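Local coordinates for dual specificity protein phosphatase 14 (Homo sapiens, PDB 2WGP) that dephosphorylates tyrosine, serine and threonine residues of proteins, inactivating the MAP kinases ERK, JNK and p38 and damping T-cell receptor signalling through TAB1, at residues R50-I62 with G104-R116. Numbering follows the deposited sequence. Where two conformers were deposited one is given.
Sequences RGITCIVNATIEI and GATLVHCAAGVSR. With PO4 (phosphate ion), chain C.
Thr53 meets Ala105 beside the parallel pairing of strands 54-57 and 106-109 in the central sheet of the protein-tyrosine phosphatase fold, a worked example of a phosphate-binding loop (P-loop) that follows a parallel strand of the sheet. Ala105 N donates to Thr53 OG1, and Ala105 O accepts from both Thr53 N and Cys54 N. On one sheet face Thr106 CG2 lies 3.7 Å from Val56 CG2, and helix 89-101 packs there too; on the other, Leu107 CB receives Ile52 CD1 at 4.0 Å. Leu107 and His109 each donate and accept one backbone bond, carrying the pairing on to Ala58. The His109 ring, its CG wedged between backbone N and carbonyl carbon (chi1 83°), leans over to strand 54-57: Asn57 CA sits above one face, 4.0 Å from the ring centroid in a CH-pi contact, while Ile55 CG2 abuts the edge. Its ND1 donates to Cys110 O at 2.9 Å, nearly straight at 175°, which fixes the rotation of the ring. Cys110, the phosphocysteine nucleophile, opens the signature loop, where the backbone N atoms of Ala111, Ala112, Val114, Ser115 and Arg116 all bond a phosphate ion, as they probably would a substrate's phosphoryl group. Arg116 closes the loop, its chain bent at chi3 (-71°) to bring NE to PO4 O1 and NH2 to PO4 O2. Glu61 meets the guanidinium end-on and nearly coplanar in a salt bridge, its OE1 and OE2 using their syn lone pairs to accept from Arg116 NH1 and NH2, each at 2.9 Å. A leucine here would probably leave the Glu61 carboxylate without its charge mate and the phosphate without its side-chain grip. Thr59 CG2 lies over one face of the guanidinium, 3.6 Å above its plane.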
loop_
_atom_site.group_PDB
_atom_site.type_symbol
_atom_site.label_atom_id
_atom_site.label_comp_id
_atom_site.label_asym_id
_atom_site.label_seq_id
_atom_site.Cartn_x
_atom_site.Cartn_y
_atom_site.Cartn_z
ATOM N N ARG A 50 0.259 -29.711 -36.060
ATOM C CA ARG A 50 1.528 -29.407 -35.379
ATOM C C ARG A 50 2.036 -30.529 -34.481
ATOM O O ARG A 50 3.046 -30.357 -33.793
ATOM C CB ARG A 50 1.357 -28.121 -34.562
ATOM C CG ARG A 50 1.319 -26.900 -35.461
ATOM C CD ARG A 50 0.489 -25.777 -34.880
ATOM N NE ARG A 50 0.563 -24.610 -35.756
ATOM C CZ ARG A 50 -0.071 -24.494 -36.922
ATOM N NH1 ARG A 50 -0.895 -25.449 -37.356
ATOM N NH2 ARG A 50 0.107 -23.394 -37.650
ATOM N N GLY A 51 1.326 -31.660 -34.468
ATOM C CA GLY A 51 1.678 -32.788 -33.611
ATOM C C GLY A 51 1.492 -32.542 -32.124
ATOM O O GLY A 51 2.091 -33.229 -31.300
ATOM N N ILE A 52 0.633 -31.585 -31.786
ATOM C CA ILE A 52 0.346 -31.229 -30.399
ATOM C C ILE A 52 -0.453 -32.358 -29.741
ATOM O O ILE A 52 -1.444 -32.850 -30.290
ATOM C CB ILE A 52 -0.361 -29.841 -30.284
ATOM C CG1 ILE A 52 0.635 -28.722 -30.657
ATOM C CG2 ILE A 52 -0.931 -29.599 -28.838
ATOM C CD1 ILE A 52 0.010 -27.388 -31.026
ATOM N N THR A 53 0.047 -32.798 -28.595
ATOM C CA THR A 53 -0.544 -33.892 -27.830
ATOM C C THR A 53 -1.015 -33.448 -26.433
ATOM O O THR A 53 -1.821 -34.134 -25.799
ATOM C CB THR A 53 0.482 -35.036 -27.669
ATOM O OG1 THR A 53 1.666 -34.526 -27.045
ATOM C CG2 THR A 53 0.827 -35.641 -29.039
ATOM N N CYS A 54 -0.490 -32.311 -25.963
ATOM C CA CYS A 54 -0.768 -31.809 -24.635
ATOM C C CYS A 54 -1.073 -30.324 -24.687
ATOM O O CYS A 54 -0.355 -29.547 -25.356
ATOM C CB CYS A 54 0.424 -32.049 -23.733
ATOM S SG CYS A 54 0.232 -31.462 -22.041
ATOM N N ILE A 55 -2.170 -29.944 -24.036
ATOM C CA ILE A 55 -2.580 -28.540 -23.924
ATOM C C ILE A 55 -2.523 -28.085 -22.459
ATOM O O ILE A 55 -3.229 -28.626 -21.581
ATOM C CB ILE A 55 -4.013 -28.294 -24.484
ATOM C CG1 ILE A 55 -4.117 -28.729 -25.956
ATOM C CG2 ILE A 55 -4.413 -26.818 -24.351
ATOM C CD1 ILE A 55 -5.552 -28.640 -26.535
ATOM N N VAL A 56 -1.676 -27.078 -22.221
ATOM C CA VAL A 56 -1.585 -26.376 -20.947
ATOM C C VAL A 56 -2.411 -25.098 -21.055
ATOM O O VAL A 56 -2.044 -24.129 -21.740
ATOM C CB VAL A 56 -0.122 -26.049 -20.545
ATOM C CG1 VAL A 56 -0.091 -25.314 -19.234
ATOM C CG2 VAL A 56 0.722 -27.318 -20.428
ATOM N N ASN A 57 -3.531 -25.116 -20.370
ATOM C CA ASN A 57 -4.440 -23.981 -20.318
ATOM C C ASN A 57 -4.087 -23.101 -19.108
ATOM O O ASN A 57 -4.523 -23.381 -17.987
ATOM C CB ASN A 57 -5.879 -24.494 -20.254
ATOM C CG ASN A 57 -6.882 -23.397 -20.144
ATOM O OD1 ASN A 57 -6.521 -22.216 -20.150
ATOM N ND2 ASN A 57 -8.156 -23.762 -20.033
ATOM N N ALA A 58 -3.271 -22.065 -19.349
ATOM C CA ALA A 58 -2.827 -21.129 -18.295
ATOM C C ALA A 58 -3.820 -19.992 -18.048
ATOM O O ALA A 58 -3.445 -18.806 -18.037
ATOM C CB ALA A 58 -1.432 -20.578 -18.611
ATOM N N THR A 59 -5.090 -20.342 -17.874
ATOM C CA THR A 59 -6.124 -19.377 -17.536
ATOM C C THR A 59 -7.085 -19.968 -16.549
ATOM O O THR A 59 -7.288 -21.195 -16.517
ATOM C CB THR A 59 -6.977 -18.939 -18.760
ATOM O OG1 THR A 59 -7.934 -19.959 -19.079
ATOM C CG2 THR A 59 -6.094 -18.637 -19.969
ATOM N N ILE A 60 -7.656 -19.094 -15.735
ATOM C CA ILE A 60 -8.764 -19.465 -14.892
ATOM C C ILE A 60 -10.060 -19.435 -15.728
ATOM O O ILE A 60 -10.911 -20.315 -15.599
ATOM C CB ILE A 60 -8.794 -18.560 -13.618
ATOM C CG1 ILE A 60 -9.943 -18.934 -12.674
ATOM C CG2 ILE A 60 -8.843 -17.068 -13.975
ATOM C CD1 ILE A 60 -9.733 -18.384 -11.288
ATOM N N GLU A 61 -10.160 -18.442 -16.609
ATOM C CA GLU A 61 -11.425 -18.049 -17.196
ATOM C C GLU A 61 -11.866 -18.761 -18.472
ATOM O O GLU A 61 -13.036 -18.664 -18.849
ATOM C CB GLU A 61 -11.454 -16.515 -17.386
ATOM C CG GLU A 61 -10.666 -15.927 -18.591
ATOM C CD GLU A 61 -9.173 -15.695 -18.337
ATOM O OE1 GLU A 61 -8.613 -16.153 -17.312
ATOM O OE2 GLU A 61 -8.537 -15.058 -19.208
ATOM N N ILE A 62 -10.941 -19.460 -19.123
ATOM C CA ILE A 62 -11.252 -20.279 -20.299
ATOM C C ILE A 62 -11.361 -21.759 -19.882
ATOM O O ILE A 62 -10.399 -22.336 -19.369
ATOM C CB ILE A 62 -10.178 -20.159 -21.408
ATOM C CG1 ILE A 62 -9.945 -18.696 -21.766
ATOM C CG2 ILE A 62 -10.558 -21.024 -22.662
ATOM C CD1 ILE A 62 -8.972 -18.476 -22.956
ATOM N N GLY A 104 5.943 -36.064 -27.965
ATOM C CA GLY A 104 4.770 -35.288 -28.258
ATOM C C GLY A 104 5.138 -33.815 -28.323
ATOM O O GLY A 104 6.320 -33.429 -28.466
ATOM N N ALA A 105 4.121 -32.985 -28.216
ATOM C CA ALA A 105 4.324 -31.542 -28.228
ATOM C C ALA A 105 3.233 -30.852 -27.415
ATOM O O ALA A 105 2.113 -31.341 -27.300
ATOM C CB ALA A 105 4.360 -31.017 -29.668
ATOM N N THR A 106 3.602 -29.722 -26.828
ATOM C CA THR A 106 2.729 -29.001 -25.926
ATOM C C THR A 106 2.375 -27.621 -26.478
ATOM O O THR A 106 3.234 -26.893 -26.974
ATOM C CB THR A 106 3.391 -28.873 -24.515
ATOM O OG1 THR A 106 3.684 -30.189 -23.993
ATOM C CG2 THR A 106 2.479 -28.132 -23.553
ATOM N N LEU A 107 1.093 -27.270 -26.370
ATOM C CA LEU A 107 0.653 -25.908 -26.518
ATOM C C LEU A 107 0.389 -25.309 -25.150
ATOM O O LEU A 107 -0.420 -25.832 -24.368
ATOM C CB LEU A 107 -0.599 -25.814 -27.359
ATOM C CG LEU A 107 -1.272 -24.438 -27.390
ATOM C CD1 LEU A 107 -0.453 -23.413 -28.232
ATOM C CD2 LEU A 107 -2.703 -24.620 -27.933
ATOM N N VAL A 108 1.091 -24.230 -24.845
ATOM C CA VAL A 108 0.797 -23.451 -23.652
ATOM C C VAL A 108 0.025 -22.243 -24.145
ATOM O O VAL A 108 0.567 -21.428 -24.932
ATOM C CB VAL A 108 2.042 -23.011 -22.850
ATOM C CG1 VAL A 108 1.591 -22.241 -21.586
ATOM C CG2 VAL A 108 2.978 -24.237 -22.492
ATOM N N HIS A 109 -1.239 -22.144 -23.720
ATOM C CA HIS A 109 -2.098 -21.034 -24.136
ATOM C C HIS A 109 -2.613 -20.255 -22.940
ATOM O O HIS A 109 -2.702 -20.777 -21.810
ATOM C CB HIS A 109 -3.259 -21.470 -25.064
ATOM C CG HIS A 109 -4.477 -22.011 -24.361
ATOM N ND1 HIS A 109 -5.434 -21.198 -23.776
ATOM C CD2 HIS A 109 -4.915 -23.284 -24.204
ATOM C CE1 HIS A 109 -6.388 -21.958 -23.263
ATOM N NE2 HIS A 109 -6.099 -23.225 -23.508
ATOM N N CYS A 110 -2.946 -19.001 -23.190
ATOM C CA CYS A 110 -3.685 -18.193 -22.222
ATOM C C CYS A 110 -4.875 -17.595 -22.981
ATOM O O CYS A 110 -5.489 -18.303 -23.786
ATOM C CB CYS A 110 -2.748 -17.170 -21.574
ATOM S SG CYS A 110 -1.674 -16.249 -22.684
ATOM N N ALA A 111 -5.216 -16.325 -22.751
ATOM C CA ALA A 111 -6.308 -15.661 -23.463
ATOM C C ALA A 111 -5.734 -14.925 -24.674
ATOM O O ALA A 111 -6.022 -15.267 -25.812
ATOM C CB ALA A 111 -7.060 -14.675 -22.536
ATOM N N ALA A 112 -4.828 -13.996 -24.396
ATOM C CA ALA A 112 -4.239 -13.111 -25.397
ATOM C C ALA A 112 -2.942 -13.612 -26.018
ATOM O O ALA A 112 -2.476 -13.053 -26.996
ATOM C CB ALA A 112 -4.031 -11.693 -24.775
ATOM N N GLY A 113 -2.352 -14.670 -25.479
ATOM C CA GLY A 113 -1.049 -15.107 -25.949
ATOM C C GLY A 113 0.063 -14.082 -25.718
ATOM O O GLY A 113 1.072 -14.089 -26.430
ATOM N N VAL A 114 -0.100 -13.234 -24.702
ATOM C CA VAL A 114 0.792 -12.114 -24.437
ATOM C C VAL A 114 1.635 -12.255 -23.138
ATOM O O VAL A 114 2.840 -11.957 -23.120
ATOM C CB VAL A 114 -0.053 -10.787 -24.413
ATOM C CG1 VAL A 114 0.729 -9.619 -23.850
ATOM C CG2 VAL A 114 -0.551 -10.443 -25.806
ATOM N N SER A 115 0.994 -12.677 -22.045
ATOM C CA SER A 115 1.577 -12.579 -20.708
ATOM C C SER A 115 1.703 -13.938 -19.989
ATOM O O SER A 115 2.819 -14.429 -19.801
ATOM C CB SER A 115 0.790 -11.566 -19.871
ATOM O OG SER A 115 1.287 -11.470 -18.540
ATOM N N ARG A 116 0.585 -14.565 -19.641
ATOM C CA ARG A 116 0.641 -15.814 -18.864
ATOM C C ARG A 116 1.410 -16.935 -19.591
ATOM O O ARG A 116 2.340 -17.517 -19.024
ATOM C CB ARG A 116 -0.762 -16.308 -18.461
ATOM C CG ARG A 116 -1.406 -15.530 -17.314
ATOM C CD ARG A 116 -2.875 -15.884 -17.149
ATOM N NE ARG A 116 -3.673 -15.342 -18.247
ATOM C CZ ARG A 116 -5.006 -15.338 -18.285
ATOM N NH1 ARG A 116 -5.732 -15.885 -17.321
ATOM N NH2 ARG A 116 -5.612 -14.851 -19.343
HETATM P P PO4 C . -2.833 -13.045 -21.116
HETATM O O1 PO4 C . -2.192 -13.632 -19.891
HETATM O O2 PO4 C . -4.149 -13.635 -21.540
HETATM O O3 PO4 C . -1.899 -13.237 -22.309
HETATM O O4 PO4 C . -3.014 -11.536 -20.948
#